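Local coordinates for beta-glucosidase (Chaetomella raphigera, PDB 6JXG), which probably hydrolyses terminal, non-reducing beta-D-glucosyl residues, releasing beta-D-glucose as a secreted glycoside hydrolase family 3 enzyme of cellulose breakdown, at residues G50-C55 / G102-L107; G144-G149 / W292-Q297; K36-G41 / P302-S307; A7-K12 / I288-Y293. All coordinates share one frame; numbering follows the deposited sequence.

From the N terminus, helix 7-17 comes first and packs on helix 278-294, so contact 4 closes a loop of some 275 residues. The loop 36-41 then meets 302-307 in contact 3; these two closures cross, because their segments alternate. Contact 1, between 50-55 and 102-107, is a short closure nested inside both and is complete before contact 2 opens at 144-149. Contact 2 lies within the loop of contact 3 and shares W292 and Y293 with contact 4. Together they tie the N-terminal helix, the first strands of the barrel-type domain and the end of helix 278-294 with its following loop, and the C39-C55 disulfide joins contacts 1 and 3.

Contact 1: residues G50-C55 / G102-L107; sequences GLPELC and GINVQL
L54 lays its methyl CD2 against the amide group of N104, 3.6 Å from the amide carbon CG, and the two side chains cross at about a right angle. N104 holds CG anti to its carbonyl carbon (chi1 -66°), and the amide lies beside the backbone of L54 and C55. P52 only grazes the N104 amide with its CG. One residue on, the carbonyl of C55 is the polar centre. Its oxygen O accepts V105 N at 2.9 Å in a nearly straight bond, and N104 N from the same distance in a bent, weak one. The C55 sulfur, set anti to the backbone nitrogen of its residue (chi1 171°), lies against I103, SG to CG1 3.9 Å, while it is also disulfide-bonded to C39. These bonds start the parallel pairing of strand 55-57 with strand 105-106, which continues through Q57. Helix 84-100 connects the two strands, a beta-alpha-beta crossover of the kind that builds TIM-type barrels, and G102 ends the link with a Schellman motif. W292 of helix 278-294 also packs against P52 and L54. Were N104 cut back to an alanine, CD2 of L54 would probably lose the amide it crosses and a gap would open beside the C55 backbone. One good bond and one weak one converge on the C55 carbonyl oxygen, so this buried acceptor is satisfied by backbone N-H groups where the strands begin to pair.

Contact 2: residues G144-G149 / W292-Q297; sequences GMQDAG and WYFVGQ
Q297 reaches across to G149 with its amide nitrogen: NE2 donates to G149 O at 3.0 Å, with an N-H...O angle of 177°. The bond uses a lone pair in the carbonyl plane, and the oxygen lies practically in the plane of the Q297 amide as well. An extended chain beyond CG carries the amide there. NE2 also bonds to N104 O, so the one nitrogen bridges two backbone carbonyls. This inner part is the tight one: V295 CG2 lies against G149 O at 3.6 Å, and both V295 and Q297 also touch Q151. The margins are looser. At one, a water joins the two chain turns, giving hydrogens to G149 O (2.8 Å) and V295 O (2.9 Å); at another, beyond V295, Q146 makes only a loose contact, CD to V295 CG1 4.2 Å. The polar end of Q146 is engaged elsewhere, by A152, N193 and A195. Both partners are helix ends: G149 closes helix 131-147 and G296 closes helix 278-294, each with a Schellman motif. Shortening Q297 to an alanine would probably leave the G149 and N104 carbonyls without their shared amide donor. The carbonyls of G149 and V295, at the ends of two helices, are met by a side-chain amide and a water, and the two helix ends are joined mainly by polar bonds.

Contact 3: residues K36-G41 / P302-S307; sequences KGPCVG and PAVTWS
C39 holds SG anti to its own carbonyl carbon (chi1 -55°), and W306 swings its indole between backbone N and carbonyl carbon (chi1 45°), so that sulfur and six-membered ring meet. SG lies 3.8 Å from W306 CH2 and approaches the ring obliquely, a Cys sulfur-aromatic contact. V304 is wedged beside them: its CG1 rests on one face of the indole, offset toward the rim, and also touches CG of P38 at 3.9 Å, while its CG2 lies 4.3 Å from the C39 sulfur. P38 packs on V304 and the W306 backbone, its CB within 3.3 Å of W306 O. No hydrogen bond runs between the two segments themselves. The polar ties lie just beyond: P38 O is bonded to S308, and the indole NE1 to L101 O. The sulfur is half of the disulfide to C55, so the tryptophan and valine cover a covalent cross-link between two neighbouring chain stretches. Just past it, V40 and G41 both face Y56 in a classic beta bulge, the entry of strand 41-42 into its antiparallel pairing with strand 55-57 at the edge of the barrel-type sheet.

Contact 4: residues A7-K12 / I288-Y293; sequences AAAYKK and ILASWY
K12 sets its CB over the centre of one face of the Y293 ring, 3.5 Å from the centroid and only 9° off the normal, a CH-pi contact. The opposite face is covered by W292, whose CE3 stands 3.8 Å above the plane, and a water lies in plane at the ring edge. This is helix-helix packing: the N-terminal helix 7-17 lies on helix 278-294 of the barrel-type domain, the short segments running 123° apart in direction with axes 7.9 Å apart at closest. Small residues permit that approach. A9 and A290 face each other, and A9 CB sits 3.3 Å from A290 O. Y10 points its first bond away from the partner helix, yet its ring returns, CE1 lying 3.5 Å from A290 CB in an oblique approach, while its hydroxyl is bonded to Q226 O. S291 points away from helix 7-17 and is bonded to A195 O just before strand 196-199, so the helix meets the N-terminal helix on one side and the chain entering the sheet on another. K12 extends past the tyrosine, its CD also near the ring, and its ammonium is tied to Y293 O through water: one water accepts from NZ at 3.0 Å and donates to Y293 O at 2.8 Å. At the far end of the ring another water donates to K12 O and lies 3.0 Å from Y293 OH.

Contact 1: residues G50-C55 / G102-L107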
loop_
_atom_site.group_PDB
_atom_site.type_symbol
_atom_site.label_atom_id
_atom_site.label_comp_id
_atom_site.label_asym_id
_atom_site.label_seq_id
_atom_site.Cartn_x
_atom_site.Cartn_y
_atom_site.Cartn_z
ATOM N N GLY A 50 -7.830 34.100 -1.515
ATOM C CA GLY A 50 -7.011 33.530 -2.588
ATOM C C GLY A 50 -7.036 32.006 -2.589
ATOM O O GLY A 50 -6.109 31.346 -3.019
ATOM N N LEU A 51 -8.094 31.415 -2.026
ATOM C CA LEU A 51 -8.202 29.957 -2.004
ATOM C C LEU A 51 -8.799 29.494 -3.331
ATOM O O LEU A 51 -9.912 29.903 -3.665
ATOM C CB LEU A 51 -9.154 29.554 -0.892
ATOM C CG LEU A 51 -9.263 28.030 -0.638
ATOM C CD1 LEU A 51 -7.993 27.527 0.077
ATOM C CD2 LEU A 51 -10.445 27.781 0.276
ATOM N N PRO A 52 -8.119 28.602 -4.032
ATOM C CA PRO A 52 -8.724 28.079 -5.281
ATOM C C PRO A 52 -9.857 27.124 -5.033
ATOM O O PRO A 52 -10.171 26.815 -3.907
ATOM C CB PRO A 52 -7.577 27.359 -5.954
ATOM C CG PRO A 52 -6.783 26.787 -4.802
ATOM C CD PRO A 52 -6.894 27.851 -3.671
ATOM N N GLU A 53 -10.453 26.646 -6.124
ATOM C CA GLU A 53 -11.389 25.581 -6.076
ATOM C C GLU A 53 -10.606 24.299 -5.733
ATOM O O GLU A 53 -10.094 23.627 -6.622
ATOM C CB GLU A 53 -12.110 25.499 -7.419
ATOM C CG GLU A 53 -13.225 24.474 -7.506
ATOM C CD GLU A 53 -13.952 24.489 -8.836
ATOM O OE1 GLU A 53 -14.578 23.501 -9.230
ATOM O OE2 GLU A 53 -13.915 25.508 -9.472
ATOM N N LEU A 54 -10.500 23.941 -4.450
ATOM C CA LEU A 54 -9.622 22.829 -4.056
ATOM C C LEU A 54 -9.943 21.540 -4.804
ATOM O O LEU A 54 -11.118 21.136 -4.863
ATOM C CB LEU A 54 -9.639 22.538 -2.557
ATOM C CG LEU A 54 -9.090 23.706 -1.731
ATOM C CD1 LEU A 54 -9.483 23.511 -0.262
ATOM C CD2 LEU A 54 -7.576 23.769 -1.828
ATOM N N CYS A 55 -8.890 20.887 -5.317
ATOM C CA CYS A 55 -9.013 19.754 -6.243
ATOM C C CYS A 55 -8.516 18.501 -5.495
ATOM O O CYS A 55 -7.339 18.463 -5.053
ATOM C CB CYS A 55 -8.177 20.003 -7.499
ATOM S SG CYS A 55 -8.040 18.547 -8.616
ATOM N N GLY A 102 -2.196 20.807 -10.843
ATOM C CA GLY A 102 -2.945 21.701 -10.011
ATOM C C GLY A 102 -3.798 20.919 -9.015
ATOM O O GLY A 102 -4.673 21.463 -8.400
ATOM N N ILE A 103 -3.484 19.644 -8.825
ATOM C CA ILE A 103 -4.202 18.825 -7.821
ATOM C C ILE A 103 -3.795 19.248 -6.436
ATOM O O ILE A 103 -2.601 19.235 -6.075
ATOM C CB ILE A 103 -3.970 17.324 -8.067
ATOM C CG1 ILE A 103 -4.581 16.959 -9.397
ATOM C CG2 ILE A 103 -4.562 16.461 -6.925
ATOM C CD1 ILE A 103 -4.298 15.594 -9.894
ATOM N N ASN A 104 -4.775 19.632 -5.603
ATOM C CA ASN A 104 -4.427 20.009 -4.250
ATOM C C ASN A 104 -4.172 18.816 -3.283
ATOM O O ASN A 104 -3.188 18.832 -2.503
ATOM C CB ASN A 104 -5.437 20.969 -3.617
ATOM C CG ASN A 104 -5.456 22.352 -4.318
ATOM O OD1 ASN A 104 -4.581 23.269 -4.077
ATOM N ND2 ASN A 104 -6.358 22.479 -5.204
ATOM N N VAL A 105 -5.078 17.845 -3.341
ATOM C CA VAL A 105 -5.069 16.677 -2.454
ATOM C C VAL A 105 -5.069 15.455 -3.348
ATOM O O VAL A 105 -6.009 15.263 -4.134
ATOM C CB VAL A 105 -6.297 16.663 -1.529
ATOM C CG1 VAL A 105 -6.196 15.475 -0.569
ATOM C CG2 VAL A 105 -6.339 18.010 -0.777
ATOM N N GLN A 106 -4.023 14.659 -3.224
ATOM C CA GLN A 106 -3.910 13.384 -3.928
ATOM C C GLN A 106 -4.372 12.288 -2.980
ATOM O O GLN A 106 -3.810 12.152 -1.879
ATOM C CB GLN A 106 -2.478 13.150 -4.379
ATOM C CG GLN A 106 -2.316 12.013 -5.366
ATOM C CD GLN A 106 -3.070 12.188 -6.655
ATOM O OE1 GLN A 106 -3.342 13.304 -7.112
ATOM N NE2 GLN A 106 -3.368 11.067 -7.302
ATOM N N LEU A 107 -5.325 11.448 -3.438
ATOM C CA LEU A 107 -6.038 10.563 -2.507
ATOM C C LEU A 107 -5.259 9.254 -2.328
ATOM O O LEU A 107 -5.630 8.208 -2.892
ATOM C CB LEU A 107 -7.500 10.339 -3.003
ATOM C CG LEU A 107 -8.307 11.656 -3.017
ATOM C CD1 LEU A 107 -9.661 11.405 -3.624
ATOM C CD2 LEU A 107 -8.434 12.311 -1.642
#

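Contact 2: residues G144-G149 / W292-Q297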
loop_
_atom_site.group_PDB
_atom_site.type_symbol
_atom_site.label_atom_id
_atom_site.label_comp_id
_atom_site.label_asym_id
_atom_site.label_seq_id
_atom_site.Cartn_x
_atom_site.Cartn_y
_atom_site.Cartn_z
ATOM N N GLY A 144 7.558 11.912 0.475
ATOM C CA GLY A 144 7.789 12.145 -0.927
ATOM C C GLY A 144 6.747 13.037 -1.556
ATOM O O GLY A 144 7.049 14.015 -2.257
ATOM N N MET A 145 5.503 12.637 -1.421
ATOM C CA MET A 145 4.401 13.359 -2.022
ATOM C C MET A 145 4.371 14.828 -1.587
ATOM O O MET A 145 4.275 15.757 -2.426
ATOM C CB MET A 145 3.093 12.701 -1.615
ATOM C CG MET A 145 2.809 11.387 -2.317
ATOM S SD MET A 145 1.357 10.494 -1.679
ATOM C CE MET A 145 -0.011 11.433 -2.358
ATOM N N GLN A 146 4.452 15.016 -0.285
ATOM C CA GLN A 146 4.357 16.354 0.289
ATOM C C GLN A 146 5.645 17.182 0.069
ATOM O O GLN A 146 5.564 18.408 -0.107
ATOM C CB GLN A 146 3.914 16.297 1.740
ATOM C CG GLN A 146 2.557 15.593 1.854
ATOM C CD GLN A 146 1.806 15.778 3.125
ATOM O OE1 GLN A 146 0.599 15.467 3.187
ATOM N NE2 GLN A 146 2.476 16.191 4.172
ATOM N N ASP A 147 6.786 16.525 -0.033
ATOM C CA ASP A 147 7.987 17.243 -0.466
ATOM C C ASP A 147 7.781 17.822 -1.893
ATOM O O ASP A 147 8.313 18.876 -2.156
ATOM C CB ASP A 147 9.244 16.334 -0.454
ATOM C CG ASP A 147 9.811 16.086 0.915
ATOM O OD1 ASP A 147 9.390 16.709 1.915
ATOM O OD2 ASP A 147 10.756 15.240 0.976
ATOM N N ALA A 148 7.022 17.148 -2.784
ATOM C CA ALA A 148 6.679 17.640 -4.115
ATOM C C ALA A 148 5.668 18.717 -4.110
ATOM O O ALA A 148 5.407 19.276 -5.143
ATOM C CB ALA A 148 6.171 16.492 -5.015
ATOM N N GLY A 149 4.979 18.924 -2.993
ATOM C CA GLY A 149 4.081 20.035 -2.823
ATOM C C GLY A 149 2.577 19.709 -2.855
ATOM O O GLY A 149 1.744 20.641 -2.748
ATOM N N TRP A 292 -3.416 23.242 3.740
ATOM C CA TRP A 292 -3.121 24.063 2.545
ATOM C C TRP A 292 -1.853 24.896 2.693
ATOM O O TRP A 292 -0.923 24.823 1.846
ATOM C CB TRP A 292 -4.348 24.944 2.237
ATOM C CG TRP A 292 -4.321 25.737 0.960
ATOM C CD1 TRP A 292 -4.254 25.231 -0.295
ATOM C CD2 TRP A 292 -4.443 27.159 0.812
ATOM N NE1 TRP A 292 -4.298 26.243 -1.216
ATOM C CE2 TRP A 292 -4.438 27.428 -0.559
ATOM C CE3 TRP A 292 -4.654 28.217 1.704
ATOM C CZ2 TRP A 292 -4.537 28.664 -1.063
ATOM C CZ3 TRP A 292 -4.747 29.477 1.181
ATOM C CH2 TRP A 292 -4.692 29.679 -0.201
ATOM N N TYR A 293 -1.809 25.653 3.783
ATOM C CA TYR A 293 -0.635 26.468 4.099
ATOM C C TYR A 293 0.555 25.604 4.460
ATOM O O TYR A 293 1.671 25.931 4.082
ATOM C CB TYR A 293 -0.903 27.389 5.265
ATOM C CG TYR A 293 -1.803 28.554 4.963
ATOM C CD1 TYR A 293 -1.410 29.503 4.040
ATOM C CD2 TYR A 293 -3.010 28.735 5.606
ATOM C CE1 TYR A 293 -2.184 30.575 3.742
ATOM C CE2 TYR A 293 -3.810 29.852 5.312
ATOM C CZ TYR A 293 -3.349 30.762 4.367
ATOM O OH TYR A 293 -4.092 31.869 3.974
ATOM N N PHE A 294 0.319 24.501 5.193
ATOM C CA PHE A 294 1.416 23.620 5.639
ATOM C C PHE A 294 2.289 23.092 4.510
ATOM O O PHE A 294 3.495 23.162 4.594
ATOM C CB PHE A 294 0.890 22.435 6.486
ATOM C CG PHE A 294 1.985 21.561 7.014
ATOM C CD1 PHE A 294 2.442 20.471 6.288
ATOM C CD2 PHE A 294 2.609 21.885 8.179
ATOM C CE1 PHE A 294 3.506 19.679 6.730
ATOM C CE2 PHE A 294 3.626 21.070 8.685
ATOM C CZ PHE A 294 4.086 19.953 7.916
ATOM N N VAL A 295 1.688 22.624 3.438
ATOM C CA VAL A 295 2.450 22.228 2.263
ATOM C C VAL A 295 2.764 23.362 1.265
ATOM O O VAL A 295 3.352 23.066 0.248
ATOM C CB VAL A 295 1.856 21.000 1.524
ATOM C CG1 VAL A 295 1.448 19.932 2.528
ATOM C CG2 VAL A 295 0.698 21.341 0.671
ATOM N N GLY A 296 2.378 24.610 1.579
ATOM C CA GLY A 296 2.736 25.809 0.799
ATOM C C GLY A 296 1.947 26.018 -0.477
ATOM O O GLY A 296 2.456 26.637 -1.429
ATOM N N GLN A 297 0.708 25.575 -0.528
ATOM C CA GLN A 297 -0.042 25.689 -1.756
ATOM C C GLN A 297 -0.676 27.102 -2.007
ATOM O O GLN A 297 -1.332 27.342 -3.051
ATOM C CB GLN A 297 -1.142 24.651 -1.850
ATOM C CG GLN A 297 -0.578 23.237 -1.939
ATOM C CD GLN A 297 -1.618 22.190 -2.084
ATOM O OE1 GLN A 297 -2.803 22.415 -1.889
ATOM N NE2 GLN A 297 -1.167 21.013 -2.396
HETATM O O HOH W 1 2.771 23.224 -2.591
#

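Contact 3: residues K36-G41 / P302-S307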
loop_
_atom_site.group_PDB
_atom_site.type_symbol
_atom_site.label_atom_id
_atom_site.label_comp_id
_atom_site.label_asym_id
_atom_site.label_seq_id
_atom_site.Cartn_x
_atom_site.Cartn_y
_atom_site.Cartn_z
ATOM N N LYS A 36 -19.427 17.674 -10.635
ATOM C CA LYS A 36 -19.735 19.065 -10.943
ATOM C C LYS A 36 -18.441 19.866 -11.186
ATOM O O LYS A 36 -18.376 20.690 -12.115
ATOM C CB LYS A 36 -20.554 19.737 -9.826
ATOM C CG LYS A 36 -21.964 19.182 -9.541
ATOM C CD LYS A 36 -22.905 19.258 -10.752
ATOM C CE LYS A 36 -23.325 17.893 -11.365
ATOM N NZ LYS A 36 -23.183 17.873 -12.868
ATOM N N GLY A 37 -17.421 19.660 -10.336
ATOM C CA GLY A 37 -16.098 20.122 -10.615
ATOM C C GLY A 37 -15.305 19.216 -11.517
ATOM O O GLY A 37 -15.781 18.141 -11.915
ATOM N N PRO A 38 -14.084 19.630 -11.881
ATOM C CA PRO A 38 -13.313 18.852 -12.817
ATOM C C PRO A 38 -12.565 17.670 -12.180
ATOM O O PRO A 38 -12.203 16.721 -12.859
ATOM C CB PRO A 38 -12.285 19.839 -13.331
ATOM C CG PRO A 38 -12.046 20.739 -12.167
ATOM C CD PRO A 38 -13.445 20.941 -11.595
ATOM N N CYS A 39 -12.397 17.732 -10.884
ATOM C CA CYS A 39 -11.692 16.698 -10.121
ATOM C C CYS A 39 -12.662 15.662 -9.524
ATOM O O CYS A 39 -13.864 15.853 -9.506
ATOM C CB CYS A 39 -10.846 17.375 -9.019
ATOM S SG CYS A 39 -9.737 18.626 -9.737
ATOM N N VAL A 40 -12.106 14.602 -8.938
ATOM C CA VAL A 40 -12.909 13.580 -8.289
ATOM C C VAL A 40 -13.766 14.200 -7.192
ATOM O O VAL A 40 -14.900 13.731 -6.922
ATOM C CB VAL A 40 -11.991 12.411 -7.823
ATOM C CG1 VAL A 40 -12.740 11.317 -7.051
ATOM C CG2 VAL A 40 -11.401 11.790 -9.079
ATOM N N GLY A 41 -13.216 15.217 -6.574
ATOM C CA GLY A 41 -13.915 16.083 -5.594
ATOM C C GLY A 41 -13.410 17.505 -5.688
ATOM O O GLY A 41 -12.239 17.730 -5.964
ATOM N N PRO A 302 0.038 25.587 -9.449
ATOM C CA PRO A 302 -0.674 25.493 -10.753
ATOM C C PRO A 302 -2.213 25.389 -10.700
ATOM O O PRO A 302 -2.781 24.972 -9.684
ATOM C CB PRO A 302 -0.072 24.260 -11.399
ATOM C CG PRO A 302 1.298 24.168 -10.772
ATOM C CD PRO A 302 1.111 24.595 -9.335
ATOM N N ALA A 303 -2.832 25.784 -11.802
ATOM C CA ALA A 303 -4.292 25.753 -11.994
ATOM C C ALA A 303 -4.680 24.428 -12.633
ATOM O O ALA A 303 -3.866 23.825 -13.247
ATOM C CB ALA A 303 -4.658 26.878 -12.975
ATOM N N VAL A 304 -5.922 23.960 -12.454
ATOM C CA VAL A 304 -6.430 22.792 -13.153
ATOM C C VAL A 304 -6.937 23.264 -14.513
ATOM O O VAL A 304 -7.777 24.165 -14.536
ATOM C CB VAL A 304 -7.579 22.176 -12.328
ATOM C CG1 VAL A 304 -8.334 21.134 -13.131
ATOM C CG2 VAL A 304 -6.964 21.570 -11.044
ATOM N N THR A 305 -6.463 22.674 -15.618
ATOM C CA THR A 305 -6.932 23.038 -16.987
ATOM C C THR A 305 -7.508 21.840 -17.718
ATOM O O THR A 305 -7.667 21.802 -18.937
ATOM C CB THR A 305 -5.775 23.687 -17.793
ATOM O OG1 THR A 305 -4.772 22.714 -18.108
ATOM C CG2 THR A 305 -5.109 24.854 -16.941
ATOM N N TRP A 306 -7.836 20.801 -16.957
ATOM C CA TRP A 306 -8.303 19.573 -17.518
ATOM C C TRP A 306 -9.628 19.157 -16.792
ATOM O O TRP A 306 -10.034 19.789 -15.789
ATOM C CB TRP A 306 -7.279 18.426 -17.326
ATOM C CG TRP A 306 -6.717 18.384 -15.987
ATOM C CD1 TRP A 306 -5.657 19.035 -15.579
ATOM C CD2 TRP A 306 -7.247 17.709 -14.847
ATOM N NE1 TRP A 306 -5.444 18.845 -14.253
ATOM C CE2 TRP A 306 -6.417 18.004 -13.779
ATOM C CE3 TRP A 306 -8.355 16.873 -14.630
ATOM C CZ2 TRP A 306 -6.652 17.532 -12.506
ATOM C CZ3 TRP A 306 -8.572 16.383 -13.322
ATOM C CH2 TRP A 306 -7.706 16.645 -12.324
ATOM N N SER A 307 -10.275 18.134 -17.301
ATOM C CA SER A 307 -11.423 17.534 -16.585
ATOM C C SER A 307 -11.267 16.041 -16.475
ATOM O O SER A 307 -10.852 15.352 -17.424
ATOM C CB SER A 307 -12.751 17.867 -17.326
ATOM O OG SER A 307 -13.964 17.394 -16.753
#

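Contact 4: residues A7-K12 / I288-Y293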
loop_
_atom_site.group_PDB
_atom_site.type_symbol
_atom_site.label_atom_id
_atom_site.label_comp_id
_atom_site.label_asym_id
_atom_site.label_seq_id
_atom_site.Cartn_x
_atom_site.Cartn_y
_atom_site.Cartn_z
ATOM N N ALA A 7 2.611 25.051 13.668
ATOM C CA ALA A 7 2.265 26.315 14.313
ATOM C C ALA A 7 2.183 27.486 13.316
ATOM O O ALA A 7 1.217 28.210 13.366
ATOM C CB ALA A 7 3.196 26.604 15.484
ATOM N N ALA A 8 3.131 27.627 12.396
ATOM C CA ALA A 8 3.072 28.682 11.377
ATOM C C ALA A 8 1.897 28.526 10.445
ATOM O O ALA A 8 1.310 29.497 10.071
ATOM C CB ALA A 8 4.370 28.736 10.566
ATOM N N ALA A 9 1.538 27.276 10.101
ATOM C CA ALA A 9 0.347 26.982 9.309
ATOM C C ALA A 9 -0.924 27.399 9.979
ATOM O O ALA A 9 -1.830 27.903 9.328
ATOM C CB ALA A 9 0.289 25.471 8.878
ATOM N N TYR A 10 -1.015 27.167 11.282
ATOM C CA TYR A 10 -2.220 27.441 12.015
ATOM C C TYR A 10 -2.391 28.976 12.183
ATOM O O TYR A 10 -3.524 29.512 12.131
ATOM C CB TYR A 10 -2.201 26.738 13.382
ATOM C CG TYR A 10 -2.978 25.466 13.332
ATOM C CD1 TYR A 10 -2.493 24.358 12.644
ATOM C CD2 TYR A 10 -4.225 25.367 13.926
ATOM C CE1 TYR A 10 -3.278 23.195 12.551
ATOM C CE2 TYR A 10 -4.992 24.223 13.838
ATOM C CZ TYR A 10 -4.519 23.144 13.125
ATOM O OH TYR A 10 -5.296 21.948 13.068
ATOM N N LYS A 11 -1.270 29.654 12.310
ATOM C CA LYS A 11 -1.268 31.102 12.384
ATOM C C LYS A 11 -1.854 31.693 11.101
ATOM O O LYS A 11 -2.719 32.483 11.164
ATOM C CB LYS A 11 0.119 31.646 12.664
ATOM C CG LYS A 11 0.195 33.111 12.569
ATOM C CD LYS A 11 1.216 33.688 13.485
ATOM C CE LYS A 11 1.199 35.219 13.503
ATOM N NZ LYS A 11 2.550 35.786 13.392
ATOM N N LYS A 12 -1.401 31.200 9.961
ATOM C CA LYS A 12 -1.932 31.653 8.688
ATOM C C LYS A 12 -3.412 31.266 8.578
ATOM O O LYS A 12 -4.230 32.085 8.224
ATOM C CB LYS A 12 -1.136 31.077 7.540
ATOM C CG LYS A 12 0.314 31.572 7.562
ATOM C CD LYS A 12 1.056 30.906 6.445
ATOM C CE LYS A 12 2.552 30.994 6.664
ATOM N NZ LYS A 12 3.234 30.132 5.700
ATOM N N ILE A 288 -8.482 22.561 7.389
ATOM C CA ILE A 288 -8.378 22.494 5.926
ATOM C C ILE A 288 -7.369 23.536 5.408
ATOM O O ILE A 288 -6.433 23.209 4.664
ATOM C CB ILE A 288 -9.745 22.738 5.251
ATOM C CG1 ILE A 288 -10.728 21.643 5.667
ATOM C CG2 ILE A 288 -9.600 22.744 3.719
ATOM C CD1 ILE A 288 -12.194 21.926 5.496
ATOM N N LEU A 289 -7.512 24.758 5.921
ATOM C CA LEU A 289 -6.598 25.852 5.537
ATOM C C LEU A 289 -5.191 25.581 6.095
ATOM O O LEU A 289 -4.200 25.871 5.439
ATOM C CB LEU A 289 -7.147 27.235 6.012
ATOM C CG LEU A 289 -8.484 27.654 5.367
ATOM C CD1 LEU A 289 -8.817 29.036 5.900
ATOM C CD2 LEU A 289 -8.441 27.702 3.833
ATOM N N ALA A 290 -5.075 25.069 7.324
ATOM C CA ALA A 290 -3.765 24.773 7.879
ATOM C C ALA A 290 -2.982 23.814 6.937
ATOM O O ALA A 290 -1.795 23.992 6.712
ATOM C CB ALA A 290 -3.886 24.169 9.256
ATOM N N SER A 291 -3.635 22.765 6.487
ATOM C CA SER A 291 -3.004 21.782 5.619
ATOM C C SER A 291 -2.567 22.382 4.271
ATOM O O SER A 291 -1.478 22.107 3.746
ATOM C CB SER A 291 -3.994 20.637 5.410
ATOM O OG SER A 291 -4.023 19.797 6.601
ATOM N N TRP A 292 -3.416 23.242 3.740
ATOM C CA TRP A 292 -3.121 24.063 2.545
ATOM C C TRP A 292 -1.853 24.896 2.693
ATOM O O TRP A 292 -0.923 24.823 1.846
ATOM C CB TRP A 292 -4.348 24.944 2.237
ATOM C CG TRP A 292 -4.321 25.737 0.960
ATOM C CD1 TRP A 292 -4.254 25.231 -0.295
ATOM C CD2 TRP A 292 -4.443 27.159 0.812
ATOM N NE1 TRP A 292 -4.298 26.243 -1.216
ATOM C CE2 TRP A 292 -4.438 27.428 -0.559
ATOM C CE3 TRP A 292 -4.654 28.217 1.704
ATOM C CZ2 TRP A 292 -4.537 28.664 -1.063
ATOM C CZ3 TRP A 292 -4.747 29.477 1.181
ATOM C CH2 TRP A 292 -4.692 29.679 -0.201
ATOM N N TYR A 293 -1.809 25.653 3.783
ATOM C CA TYR A 293 -0.635 26.468 4.099
ATOM C C TYR A 293 0.555 25.604 4.460
ATOM O O TYR A 293 1.671 25.931 4.082
ATOM C CB TYR A 293 -0.903 27.389 5.265
ATOM C CG TYR A 293 -1.803 28.554 4.963
ATOM C CD1 TYR A 293 -1.410 29.503 4.040
ATOM C CD2 TYR A 293 -3.010 28.735 5.606
ATOM C CE1 TYR A 293 -2.184 30.575 3.742
ATOM C CE2 TYR A 293 -3.810 29.852 5.312
ATOM C CZ TYR A 293 -3.349 30.762 4.367
ATOM O OH TYR A 293 -4.092 31.869 3.974
HETATM O O HOH W 2 2.379 28.531 3.258
HETATM O O HOH W 3 -3.662 33.843 6.171
HETATM O O HOH W 4 2.835 27.438 6.592
#